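Local coordinates for crystal protein (Bacillus thuringiensis serovar dakota, PDB 2ZTB) that acts as a proteolytically activated bacterial toxin that recognizes cancer cells and probably kills them by forming pores in their membranes, as related beta-pore-forming toxins do, at residues A[130-135]-A[228-233]. Residues are numbered along the deposited sequence; the frame is centred on the assembly and turned at random.
Sequences KVFEIG and GTVTNV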
ATOM      1  N   LYS A 130      -3.110  -0.755 -10.765  1.00 62.00           N
ATOM      2  CA  LYS A 130      -2.083  -0.220 -11.650  1.00 61.59           C
ATOM      3  C   LYS A 130      -1.844  -1.157 -12.828  1.00 60.90           C
ATOM      4  O   LYS A 130      -1.663  -2.364 -12.643  1.00 60.98           O
ATOM      5  CB  LYS A 130      -0.785   0.026 -10.860  1.00 61.99           C
ATOM      6  CG  LYS A 130       0.446   0.377 -11.687  1.00 62.68           C
ATOM      7  CD  LYS A 130       0.388   1.788 -12.228  1.00 65.04           C
ATOM      8  CE  LYS A 130       1.399   1.960 -13.352  1.00 66.25           C
ATOM      9  NZ  LYS A 130       1.558   3.397 -13.715  1.00 68.17           N
ATOM     10  N   VAL A 131      -1.858  -0.608 -14.041  1.00 60.19           N
ATOM     11  CA  VAL A 131      -1.467  -1.383 -15.227  1.00 59.42           C
ATOM     12  C   VAL A 131       0.014  -1.160 -15.556  1.00 58.88           C
ATOM     13  O   VAL A 131       0.435  -0.054 -15.912  1.00 58.63           O
ATOM     14  CB  VAL A 131      -2.352  -1.097 -16.476  1.00 59.49           C
ATOM     15  CG1 VAL A 131      -1.845  -1.889 -17.684  1.00 58.53           C
ATOM     16  CG2 VAL A 131      -3.828  -1.420 -16.200  1.00 59.33           C
ATOM     17  N   PHE A 132       0.794  -2.224 -15.419  1.00 58.21           N
ATOM     18  CA  PHE A 132       2.215  -2.185 -15.723  1.00 58.05           C
ATOM     19  C   PHE A 132       2.469  -2.634 -17.167  1.00 58.15           C
ATOM     20  O   PHE A 132       1.838  -3.578 -17.655  1.00 57.49           O
ATOM     21  CB  PHE A 132       2.980  -3.079 -14.752  1.00 57.75           C
ATOM     22  CG  PHE A 132       3.070  -2.528 -13.345  1.00 57.90           C
ATOM     23  CD1 PHE A 132       2.448  -3.191 -12.287  1.00 57.52           C
ATOM     24  CD2 PHE A 132       3.786  -1.363 -13.079  1.00 56.86           C
ATOM     25  CE1 PHE A 132       2.541  -2.713 -10.978  1.00 57.42           C
ATOM     26  CE2 PHE A 132       3.885  -0.868 -11.775  1.00 58.97           C
ATOM     27  CZ  PHE A 132       3.261  -1.548 -10.718  1.00 58.10           C
ATOM     28  N   GLU A 133       3.394  -1.953 -17.840  1.00 58.36           N
ATOM     29  CA  GLU A 133       3.743  -2.265 -19.224  1.00 58.82           C
ATOM     30  C   GLU A 133       4.105  -3.738 -19.417  1.00 58.71           C
ATOM     31  O   GLU A 133       3.539  -4.416 -20.287  1.00 59.11           O
ATOM     32  CB  GLU A 133       4.890  -1.375 -19.701  1.00 58.66           C
ATOM     33  CG  GLU A 133       5.420  -1.743 -21.079  1.00 60.21           C
ATOM     34  CD  GLU A 133       6.557  -0.849 -21.524  1.00 61.94           C
ATOM     35  OE1 GLU A 133       6.567   0.346 -21.119  1.00 62.11           O
ATOM     36  OE2 GLU A 133       7.432  -1.339 -22.286  1.00 61.05           O
ATOM     37  N   ILE A 134       5.045  -4.213 -18.608  1.00 58.40           N
ATOM     38  CA  ILE A 134       5.538  -5.583 -18.690  1.00 58.55           C
ATOM     39  C   ILE A 134       4.668  -6.549 -17.873  1.00 58.84           C
ATOM     40  O   ILE A 134       4.188  -7.560 -18.397  1.00 59.23           O
ATOM     41  CB  ILE A 134       7.048  -5.679 -18.274  1.00 58.57           C
ATOM     42  CG1 ILE A 134       7.910  -4.841 -19.233  1.00 58.48           C
ATOM     43  CG2 ILE A 134       7.519  -7.148 -18.211  1.00 57.84           C
ATOM     44  CD1 ILE A 134       9.321  -4.578 -18.766  1.00 58.78           C
ATOM     45  N   GLY A 135       4.437  -6.214 -16.608  1.00 58.58           N
ATOM     46  CA  GLY A 135       3.706  -7.090 -15.706  1.00 58.92           C
ATOM     47  C   GLY A 135       2.201  -7.181 -15.885  1.00 59.12           C
ATOM     48  O   GLY A 135       1.594  -8.155 -15.445  1.00 59.63           O
ATOM     49  N   GLY A 228       2.205   5.298  -0.600  1.00 59.32           N
ATOM     50  CA  GLY A 228       2.540   3.900  -0.752  1.00 58.93           C
ATOM     51  C   GLY A 228       3.206   3.653  -2.073  1.00 58.54           C
ATOM     52  O   GLY A 228       3.504   4.594  -2.810  1.00 58.08           O
ATOM     53  N   THR A 229       3.434   2.372  -2.344  1.00 58.47           N
ATOM     54  CA  THR A 229       4.053   1.890  -3.569  1.00 58.26           C
ATOM     55  C   THR A 229       3.386   0.593  -4.009  1.00 58.71           C
ATOM     56  O   THR A 229       3.030  -0.258  -3.193  1.00 58.06           O
ATOM     57  CB  THR A 229       5.566   1.651  -3.369  1.00 57.91           C
ATOM     58  OG1 THR A 229       6.155   2.834  -2.826  1.00 56.57           O
ATOM     59  CG2 THR A 229       6.266   1.314  -4.711  1.00 57.94           C
ATOM     60  N   VAL A 230       3.224   0.457  -5.315  1.00 60.05           N
ATOM     61  CA  VAL A 230       2.775  -0.798  -5.923  1.00 60.97           C
ATOM     62  C   VAL A 230       3.893  -1.312  -6.839  1.00 61.56           C
ATOM     63  O   VAL A 230       4.325  -0.609  -7.749  1.00 61.46           O
ATOM     64  CB  VAL A 230       1.377  -0.658  -6.596  1.00 60.80           C
ATOM     65  CG1 VAL A 230       1.337   0.498  -7.585  1.00 61.01           C
ATOM     66  CG2 VAL A 230       0.940  -1.970  -7.250  1.00 62.62           C
ATOM     67  N   THR A 231       4.415  -2.498  -6.506  1.00 62.24           N
ATOM     68  CA  THR A 231       5.498  -3.159  -7.234  1.00 62.72           C
ATOM     69  C   THR A 231       5.029  -4.471  -7.906  1.00 63.04           C
ATOM     70  O   THR A 231       4.084  -5.130  -7.438  1.00 63.64           O
ATOM     71  CB  THR A 231       6.686  -3.433  -6.327  1.00 62.60           C
ATOM     72  OG1 THR A 231       7.147  -2.198  -5.770  1.00 64.76           O
ATOM     73  CG2 THR A 231       7.843  -4.055  -7.091  1.00 63.56           C
ATOM     74  N   ASN A 232       5.645  -4.791  -9.046  1.00 62.36           N
ATOM     75  CA  ASN A 232       5.425  -6.055  -9.741  1.00 61.50           C
ATOM     76  C   ASN A 232       6.794  -6.549 -10.189  1.00 60.50           C
ATOM     77  O   ASN A 232       7.583  -5.772 -10.731  1.00 60.33           O
ATOM     78  CB  ASN A 232       4.439  -5.894 -10.913  1.00 61.34           C
ATOM     79  CG  ASN A 232       3.967  -7.244 -11.491  1.00 62.12           C
ATOM     80  OD1 ASN A 232       2.930  -7.768 -11.101  1.00 61.40           O
ATOM     81  ND2 ASN A 232       4.743  -7.808 -12.417  1.00 63.49           N
ATOM     82  N   VAL A 233       7.106  -7.806  -9.869  1.00 59.34           N
ATOM     83  CA  VAL A 233       8.348  -8.456 -10.336  1.00 58.25           C
ATOM     84  C   VAL A 233       7.960  -9.625 -11.249  1.00 57.78           C
ATOM     85  O   VAL A 233       7.204 -10.522 -10.858  1.00 57.42           O
ATOM     86  CB  VAL A 233       9.310  -8.867  -9.171  1.00 58.63           C
ATOM     87  CG1 VAL A 233      10.646  -9.405  -9.705  1.00 58.13           C
ATOM     88  CG2 VAL A 233       9.606  -7.663  -8.253  1.00 58.10           C
TER
HETATM   89  O   HOH W   1       2.919 -10.157 -13.957  1.00 53.34           O
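Phe132 reaches across to strand 228-233, points CZ at the Val230 carbonyl and sets its CD1-CE1 side beside Asn232 CB. With CG anti to its own carbonyl carbon (chi1 -72°), the ring comes in so that Val230 O sits at its edge, near the ring plane, 3.3 Å from Phe132 CZ. Asn232 CB approaches the same ring obliquely, 3.6 Å from Phe132 CD1, and the amide plane beyond it is turned 38° from the ring. Val230 spreads its two methyls over two neighbours: CG2 lies 4.1 Å from Phe132 CE1, while CG1 meets Lys130 CB at 3.9 Å. Lys130 CG, anti to the backbone N, rests 3.5 Å above the plane of the Phe132 ring, toward the rim; the chain then bends at chi2 and leads away, and NZ hydrogen-bonds Asn72 OD1. At the turn, Asn232 ND2 lies 3.5 Å from Gly135 CA, and a water bound to Gly135 O is also held, weakly, by this ND2. Asn232 OD1 is hydrogen-bonded to Ser110 OG. Val138 also packs against Phe132, Val230 and Asn232. Segment 130-132 runs at 34° to segment 228-233, seating the tip of the 126-142 beta-hairpin on the long antiparallel sheet of this elongated, aerolysin-like toxin.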